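Local coordinates for putative exported protein (Bordetella pertussis, PDB 2DVZ) that binds glutamate and probably serves as the periplasmic solute receptor of a tripartite tricarboxylate-type transporter, at residues A116-V121 against D195-S200; I214-R219 against N238-Y243; S199-I204 against T218-I223. All blocks are in the same frame, centred on the assembly; numbering follows the deposited sequence.

Contact 1: A116-V121 against D195-S200; sequences ANVVAV and DNLPSS. With GLU (glutamic acid), chain G.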
# COMPACT_ATOMS: atom_id res chain seq x y z
N ALA A 116 0.06 -8.01 -1.31
CA ALA A 116 -0.77 -8.59 -0.25
C ALA A 116 -0.81 -7.66 0.93
O ALA A 116 0.19 -7.00 1.25
CB ALA A 116 -0.22 -9.97 0.20
N ASN A 117 -1.97 -7.60 1.57
CA ASN A 117 -2.09 -7.03 2.90
C ASN A 117 -2.04 -8.15 3.97
O ASN A 117 -2.16 -9.34 3.64
CB ASN A 117 -3.34 -6.16 3.03
CG ASN A 117 -3.21 -4.82 2.32
OD1 ASN A 117 -4.20 -4.07 2.24
ND2 ASN A 117 -2.03 -4.50 1.83
N VAL A 118 -1.83 -7.75 5.21
CA VAL A 118 -1.59 -8.70 6.29
C VAL A 118 -2.11 -8.14 7.59
O VAL A 118 -1.96 -6.95 7.82
CB VAL A 118 -0.07 -9.07 6.44
CG1 VAL A 118 0.85 -7.83 6.82
CG2 VAL A 118 0.13 -10.32 7.35
N VAL A 119 -2.74 -8.98 8.41
CA VAL A 119 -2.98 -8.61 9.81
C VAL A 119 -1.99 -9.42 10.66
O VAL A 119 -1.94 -10.66 10.61
CB VAL A 119 -4.49 -8.73 10.28
CG1 VAL A 119 -5.08 -10.15 10.14
CG2 VAL A 119 -4.70 -8.17 11.70
N ALA A 120 -1.17 -8.70 11.43
CA ALA A 120 -0.18 -9.35 12.24
C ALA A 120 -0.29 -8.91 13.70
O ALA A 120 -0.93 -7.85 14.03
CB ALA A 120 1.24 -9.11 11.67
N VAL A 121 0.28 -9.74 14.57
CA VAL A 121 0.26 -9.46 15.99
C VAL A 121 1.68 -9.47 16.56
O VAL A 121 2.61 -10.09 16.02
CB VAL A 121 -0.75 -10.36 16.83
CG1 VAL A 121 -2.15 -10.14 16.41
CG2 VAL A 121 -0.40 -11.85 16.76
N ASP A 195 -1.13 -4.11 7.91
CA ASP A 195 -0.10 -3.65 7.01
C ASP A 195 -0.23 -4.21 5.59
O ASP A 195 -1.02 -5.15 5.33
CB ASP A 195 1.29 -3.99 7.56
CG ASP A 195 2.38 -3.10 6.99
OD1 ASP A 195 2.05 -2.11 6.29
OD2 ASP A 195 3.57 -3.38 7.24
N ASN A 196 0.53 -3.59 4.69
CA ASN A 196 0.82 -4.14 3.39
C ASN A 196 1.99 -5.03 3.69
O ASN A 196 2.88 -4.67 4.45
CB ASN A 196 1.21 -3.04 2.37
CG ASN A 196 0.40 -1.71 2.54
OD1 ASN A 196 0.97 -0.69 2.92
ND2 ASN A 196 -0.90 -1.74 2.28
N LEU A 197 1.99 -6.21 3.09
CA LEU A 197 2.91 -7.28 3.48
C LEU A 197 4.42 -6.95 3.42
O LEU A 197 5.12 -7.24 4.38
CB LEU A 197 2.50 -8.62 2.79
CG LEU A 197 3.22 -9.94 3.17
CD1 LEU A 197 3.42 -10.16 4.73
CD2 LEU A 197 2.50 -11.11 2.50
N PRO A 198 4.93 -6.34 2.33
CA PRO A 198 6.38 -6.09 2.26
C PRO A 198 7.11 -5.47 3.47
O PRO A 198 8.25 -5.87 3.73
CB PRO A 198 6.53 -5.22 1.00
CG PRO A 198 5.38 -5.66 0.16
CD PRO A 198 4.26 -5.89 1.09
N SER A 199 6.50 -4.51 4.18
CA SER A 199 7.16 -3.86 5.33
C SER A 199 7.14 -4.72 6.60
O SER A 199 8.03 -4.61 7.46
CB SER A 199 6.59 -2.46 5.65
OG SER A 199 5.20 -2.41 5.41
N SER A 200 6.12 -5.57 6.73
CA SER A 200 6.03 -6.46 7.85
C SER A 200 6.79 -7.75 7.56
O SER A 200 7.19 -8.43 8.48
CB SER A 200 4.55 -6.76 8.15
OG SER A 200 3.91 -5.63 8.77
N GLU G . -0.86 2.32 3.43
CA GLU G . -0.09 2.60 2.20
C GLU G . -0.75 2.00 0.97
O GLU G . -0.25 1.12 0.27
CB GLU G . 1.37 2.19 2.37
CG GLU G . 1.95 2.64 3.72
CD GLU G . 3.42 2.93 3.70
OE1 GLU G . 4.00 2.80 2.60
OE2 GLU G . 4.01 3.31 4.77
OXT GLU G . -1.85 2.46 0.62
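Val118 and Asp195 form a hydrogen-bonded antiparallel pair in which each backbone serves the other: Val118 N donates to Asp195 O at 2.7 Å, and Asp195 N returns a straighter bond to Val118 O, with an N-H...O angle of 177°. The next pair, Asn117 with Asn196, is non-hydrogen-bonded, its CA atoms 4.1 Å apart; the two side chains run alongside each other, amide planes 48° apart. One residue further on, Leu197 N donates to Ala116 O at 2.7 Å, so the strand pairing runs into the weakly bonded first turn of helix 197-205.

Leu197 can be followed outward from its backbone. CB lies against Ala116 O, the same oxygen that receives its N-H. With CG anti to the backbone N (chi1 -173°), the two branches divide over the strand: CD2 meets Ala116 CB at 3.7 Å, while CD1 lies 4.0 Å from Val118 CB. Val118 CG1 extends the apolar patch, lying 3.9 Å from Asp195 CB and near Ser200 CB.

The Asp195 carboxylate leads away from the strand. Its OD2 accepts from two hydroxyls, Ser200 OG on the anti lone pair and Ser199 OG at 2.6 Å on the syn side, while OD1 is hydrogen-bonded to Ser178 OG, of a glutamate-binding residue. These bonds fix the carboxylate's rotation and tie the helix start to the strand end. Asn196, next in sequence, belongs to the glutamate pocket. Such a strand-to-helix junction, with ligand-contacting residues at the strand's C-terminal end, is characteristic of the periplasmic binding protein fold.

Contact 2: I214-R219 against N238-Y243; sequences IAWPTR and NQPVWY. With GLU (glutamic acid), chain G.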
# COMPACT_ATOMS: atom_id res chain seq x y z
N ILE A 214 -3.42 -13.10 5.45
CA ILE A 214 -2.93 -12.22 4.39
C ILE A 214 -4.10 -11.98 3.45
O ILE A 214 -5.01 -12.83 3.35
CB ILE A 214 -1.68 -12.78 3.59
CG1 ILE A 214 -1.98 -14.15 2.94
CG2 ILE A 214 -0.43 -12.83 4.44
CD1 ILE A 214 -0.95 -14.55 1.87
N ALA A 215 -4.12 -10.81 2.80
CA ALA A 215 -5.10 -10.56 1.73
C ALA A 215 -4.46 -10.83 0.33
O ALA A 215 -3.61 -10.10 -0.13
CB ALA A 215 -5.72 -9.17 1.84
N TRP A 216 -4.86 -11.93 -0.28
CA TRP A 216 -4.17 -12.47 -1.45
C TRP A 216 -5.04 -13.61 -1.99
O TRP A 216 -5.84 -14.19 -1.24
CB TRP A 216 -2.78 -12.95 -1.07
CG TRP A 216 -1.79 -13.03 -2.19
CD1 TRP A 216 -1.13 -14.16 -2.64
CD2 TRP A 216 -1.32 -11.94 -3.02
NE1 TRP A 216 -0.28 -13.84 -3.67
CE2 TRP A 216 -0.37 -12.49 -3.93
CE3 TRP A 216 -1.60 -10.57 -3.07
CZ2 TRP A 216 0.28 -11.70 -4.89
CZ3 TRP A 216 -0.97 -9.79 -4.03
CH2 TRP A 216 -0.02 -10.36 -4.92
N PRO A 217 -4.93 -13.91 -3.29
CA PRO A 217 -5.71 -15.06 -3.79
C PRO A 217 -5.33 -16.39 -3.19
O PRO A 217 -6.17 -17.25 -3.05
CB PRO A 217 -5.45 -15.04 -5.33
CG PRO A 217 -5.00 -13.65 -5.63
CD PRO A 217 -4.22 -13.22 -4.38
N THR A 218 -4.08 -16.58 -2.83
CA THR A 218 -3.67 -17.84 -2.28
C THR A 218 -2.69 -17.56 -1.14
O THR A 218 -2.30 -16.40 -0.92
CB THR A 218 -2.98 -18.78 -3.35
OG1 THR A 218 -1.70 -18.26 -3.73
CG2 THR A 218 -3.84 -18.96 -4.61
N ARG A 219 -2.33 -18.63 -0.42
CA ARG A 219 -1.14 -18.63 0.42
C ARG A 219 0.13 -18.29 -0.37
O ARG A 219 0.26 -18.62 -1.56
CB ARG A 219 -0.97 -19.99 1.12
CG ARG A 219 -2.19 -20.36 1.99
CD ARG A 219 -2.17 -21.87 2.43
NE ARG A 219 -3.28 -22.14 3.32
CZ ARG A 219 -3.20 -22.05 4.65
NH1 ARG A 219 -2.03 -21.73 5.24
NH2 ARG A 219 -4.29 -22.28 5.41
N ASN A 238 -10.54 -10.22 1.75
CA ASN A 238 -9.42 -10.72 0.99
C ASN A 238 -9.04 -9.86 -0.22
O ASN A 238 -8.88 -10.37 -1.34
CB ASN A 238 -9.71 -12.18 0.58
CG ASN A 238 -8.47 -12.96 0.29
OD1 ASN A 238 -7.38 -12.68 0.85
ND2 ASN A 238 -8.59 -13.96 -0.61
N GLN A 239 -8.85 -8.56 0.02
CA GLN A 239 -8.53 -7.55 -1.01
C GLN A 239 -7.07 -7.09 -0.95
O GLN A 239 -6.64 -6.45 0.00
CB GLN A 239 -9.47 -6.35 -0.89
CG GLN A 239 -10.93 -6.69 -1.10
CD GLN A 239 -11.31 -6.94 -2.59
OE1 GLN A 239 -10.46 -6.89 -3.52
NE2 GLN A 239 -12.62 -7.25 -2.81
N PRO A 240 -6.28 -7.43 -1.96
CA PRO A 240 -4.94 -6.85 -1.99
C PRO A 240 -4.91 -5.39 -2.46
O PRO A 240 -5.95 -4.81 -2.83
CB PRO A 240 -4.19 -7.74 -2.97
CG PRO A 240 -5.26 -8.42 -3.80
CD PRO A 240 -6.53 -8.37 -3.06
N VAL A 241 -3.71 -4.83 -2.43
CA VAL A 241 -3.45 -3.48 -2.94
C VAL A 241 -2.45 -3.56 -4.12
O VAL A 241 -2.26 -4.65 -4.72
CB VAL A 241 -2.97 -2.54 -1.79
CG1 VAL A 241 -4.04 -2.43 -0.73
CG2 VAL A 241 -1.61 -2.95 -1.19
N TRP A 242 -1.85 -2.43 -4.47
CA TRP A 242 -0.89 -2.33 -5.56
C TRP A 242 -0.10 -1.03 -5.42
O TRP A 242 -0.50 -0.13 -4.66
CB TRP A 242 -1.51 -2.45 -6.98
CG TRP A 242 -2.87 -1.73 -7.25
CD1 TRP A 242 -4.01 -2.33 -7.66
CD2 TRP A 242 -3.17 -0.32 -7.15
NE1 TRP A 242 -5.00 -1.40 -7.82
CE2 TRP A 242 -4.51 -0.15 -7.54
CE3 TRP A 242 -2.42 0.82 -6.78
CZ2 TRP A 242 -5.18 1.11 -7.52
CZ3 TRP A 242 -3.09 2.11 -6.75
CH2 TRP A 242 -4.46 2.22 -7.14
N TYR A 243 1.02 -0.99 -6.13
CA TYR A 243 1.90 0.17 -6.20
C TYR A 243 2.24 0.47 -7.66
O TYR A 243 2.58 -0.42 -8.40
CB TYR A 243 3.19 -0.08 -5.38
CG TYR A 243 2.80 -0.27 -3.94
CD1 TYR A 243 2.67 0.84 -3.08
CD2 TYR A 243 2.48 -1.56 -3.45
CE1 TYR A 243 2.25 0.67 -1.76
CE2 TYR A 243 2.09 -1.74 -2.11
CZ TYR A 243 1.96 -0.63 -1.28
OH TYR A 243 1.54 -0.80 0.02
N GLU G . -0.86 2.32 3.43
CA GLU G . -0.09 2.60 2.20
C GLU G . -0.75 2.00 0.97
O GLU G . -0.25 1.12 0.27
CB GLU G . 1.37 2.19 2.37
CG GLU G . 1.95 2.64 3.72
CD GLU G . 3.42 2.93 3.70
OE1 GLU G . 4.00 2.80 2.60
OE2 GLU G . 4.01 3.31 4.77
OXT GLU G . -1.85 2.46 0.62
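The backbones of 214-219 and 238-243 come closest at Ala215 and Asn238, whose CA atoms are 4.4 Å apart, and the two hydrogen bonds across the contact both run between the Asn238 amide and the main chain of Trp216. Asn238 OD1 accepts from Trp216 N at 2.9 Å with an N-H...O angle of 159°, and ND2 donates to Trp216 O at 2.8 Å. Neither donor lies in the plane of the carbonyl it meets; each stands about 40° out of it. A chi1 of -157° carries the Asn238 amide away from its own N and brings it to the main chain of Trp216, where the paired donor and acceptor limit its rotation.

Van der Waals contacts lie beside these bonds. Ala215 CB points at the other segment and lies 3.4 Å from Gln239 O. Pro240 CB sits 3.7 Å from Ala215 O and makes an apolar contact of 3.8 Å with Trp216 CE3, meeting the indole at its edge, near the ring plane. Pro217 CD lies over one face of that indole, offset toward the rim.

Beyond Pro240 the chain becomes strand 241-248, which pairs with strand 106-121. Tyr243 on this strand makes a weak hydrogen bond from OH to O of the bound glutamate, at 2.6 Å. The Asn238 amide thus forms a two-point side-chain-to-main-chain bridge, joining the loop after strand 210-215 to the one before a strand that lines the ligand site of a periplasmic binding protein.

Contact 3: S199-I204 against T218-I223; sequences SSMPQI and TRIDAI. With CD (cadmium ion), chain F.
Met201 and Ile204 of helix 197-205 pack on Ala222 and Ile223 of the loop after strand 210-215, and this apolar contact carries the meeting; no hydrogen bond crosses between the two segments. Met201, present as selenomethionine, reaches tip to tip with Ile223: SE lies 3.8 Å from Ile223 CG2, and CE is 3.6 Å from Ala222 CB. Its chain starts out extended (chi1 -174°) and then bends at chi2 and chi3, which lays the terminal methyl against Ala222 CB and Ile223 CG1. Ile204, about one turn along the helix, crosses Ile223 at roughly a right angle, CG2 to CG2 at 3.9 Å. Ile223 CG2 is thus touched by both helix residues.

Polar bonds act within and around the segments. Ile223 N donates to Ile220 O at 2.8 Å, closing a turn that presents Ala222 and Ile223 to the helix. Just outside the contact, Ala222 O accepts from Gln205 NE2.

Metal binding occurs elsewhere on the loop, where both carboxylate oxygens of Asp221 hold a cadmium ion, OD2 at 2.2 Å and OD1 at 2.7 Å, together with a water. The contact as a whole is helix-to-loop packing in an alpha/beta domain, an apolar cluster that Leu197 and Ile214 extend toward the sheet.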
# COMPACT_ATOMS: atom_id res chain seq x y z
N SER A 199 6.50 -4.51 4.18
CA SER A 199 7.16 -3.86 5.33
C SER A 199 7.14 -4.72 6.60
O SER A 199 8.03 -4.61 7.46
CB SER A 199 6.59 -2.46 5.65
OG SER A 199 5.20 -2.41 5.41
N SER A 200 6.12 -5.57 6.73
CA SER A 200 6.03 -6.46 7.85
C SER A 200 6.79 -7.75 7.56
O SER A 200 7.19 -8.43 8.48
CB SER A 200 4.55 -6.76 8.15
OG SER A 200 3.91 -5.63 8.77
N MSE A 201 6.98 -8.09 6.29
CA MSE A 201 7.64 -9.35 5.90
C MSE A 201 8.94 -9.71 6.62
O MSE A 201 9.04 -10.84 7.09
CB MSE A 201 7.79 -9.53 4.37
CG MSE A 201 8.34 -10.92 3.98
SE MSE A 201 7.04 -12.41 4.45
CE MSE A 201 5.98 -12.44 2.80
N PRO A 202 9.95 -8.79 6.69
CA PRO A 202 11.20 -9.10 7.44
C PRO A 202 10.99 -9.46 8.91
O PRO A 202 11.69 -10.35 9.41
CB PRO A 202 12.02 -7.79 7.33
CG PRO A 202 11.51 -7.14 6.06
CD PRO A 202 10.03 -7.45 6.05
N GLN A 203 10.06 -8.77 9.57
CA GLN A 203 9.78 -9.02 10.98
C GLN A 203 9.04 -10.32 11.20
O GLN A 203 9.16 -10.95 12.25
CB GLN A 203 8.96 -7.90 11.62
CG GLN A 203 9.48 -6.49 11.37
CD GLN A 203 10.93 -6.29 11.78
OE1 GLN A 203 11.42 -6.87 12.76
NE2 GLN A 203 11.63 -5.43 11.01
N ILE A 204 8.23 -10.70 10.23
CA ILE A 204 7.47 -11.92 10.33
C ILE A 204 8.44 -13.08 10.18
O ILE A 204 8.38 -14.06 10.95
CB ILE A 204 6.33 -11.94 9.29
CG1 ILE A 204 5.23 -10.93 9.70
CG2 ILE A 204 5.75 -13.32 9.11
CD1 ILE A 204 4.36 -10.48 8.51
N THR A 218 -4.08 -16.58 -2.83
CA THR A 218 -3.67 -17.84 -2.28
C THR A 218 -2.69 -17.56 -1.14
O THR A 218 -2.30 -16.40 -0.92
CB THR A 218 -2.98 -18.78 -3.35
OG1 THR A 218 -1.70 -18.26 -3.73
CG2 THR A 218 -3.84 -18.96 -4.61
N ARG A 219 -2.33 -18.63 -0.42
CA ARG A 219 -1.14 -18.63 0.42
C ARG A 219 0.13 -18.29 -0.37
O ARG A 219 0.26 -18.62 -1.56
CB ARG A 219 -0.97 -19.99 1.12
CG ARG A 219 -2.19 -20.36 1.99
CD ARG A 219 -2.17 -21.87 2.43
NE ARG A 219 -3.28 -22.14 3.32
CZ ARG A 219 -3.20 -22.05 4.65
NH1 ARG A 219 -2.03 -21.73 5.24
NH2 ARG A 219 -4.29 -22.28 5.41
N ILE A 220 1.07 -17.68 0.33
CA ILE A 220 2.30 -17.20 -0.23
C ILE A 220 3.50 -18.06 0.27
O ILE A 220 3.65 -18.27 1.44
CB ILE A 220 2.45 -15.68 0.09
CG1 ILE A 220 1.57 -14.87 -0.85
CG2 ILE A 220 3.88 -15.21 0.01
CD1 ILE A 220 1.51 -13.27 -0.55
N ASP A 221 4.35 -18.51 -0.66
CA ASP A 221 5.46 -19.42 -0.37
C ASP A 221 6.41 -18.97 0.73
O ASP A 221 6.95 -19.82 1.46
CB ASP A 221 6.27 -19.68 -1.65
CG ASP A 221 5.53 -20.53 -2.64
OD1 ASP A 221 4.50 -21.17 -2.31
OD2 ASP A 221 5.99 -20.58 -3.78
N ALA A 222 6.62 -17.67 0.83
CA ALA A 222 7.45 -17.08 1.87
C ALA A 222 6.91 -17.43 3.21
O ALA A 222 7.68 -17.58 4.17
CB ALA A 222 7.48 -15.55 1.73
N ILE A 223 5.58 -17.49 3.33
CA ILE A 223 4.92 -17.69 4.63
C ILE A 223 3.71 -18.61 4.45
O ILE A 223 2.55 -18.25 4.74
CB ILE A 223 4.53 -16.33 5.31
CG1 ILE A 223 3.86 -15.38 4.29
CG2 ILE A 223 5.75 -15.63 5.99
CD1 ILE A 223 3.02 -14.21 4.96
CD CD F . 5.24 -22.51 -4.55
O HOH W 1 6.53 -24.19 -3.77

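Contacts 1 and 3 both use helix 197-205 and share Ser199 and Ser200, their centres about 8 Å apart; contacts 2 and 3 share Thr218 and Arg219, centres about 12 Å apart. Along the chain contact 1 closes before contact 2 opens (centres about 10 Å apart), while 199-204 continues from 195-200 and 218-223 overlaps the end of 214-219. Ile220 CD1 packs on Ala116, Leu197 and Ile214, joining all three contacts in one apolar region. Contacts 1 and 2 reach one mixed sheet, in which strand 106-121 neighbours 192-196, 210-215 and 241-248, and so bring Asn196 and Tyr243 to the glutamate, whereas contact 3 packs the outer side of helix 197-205, near the cadmium-binding Asp221.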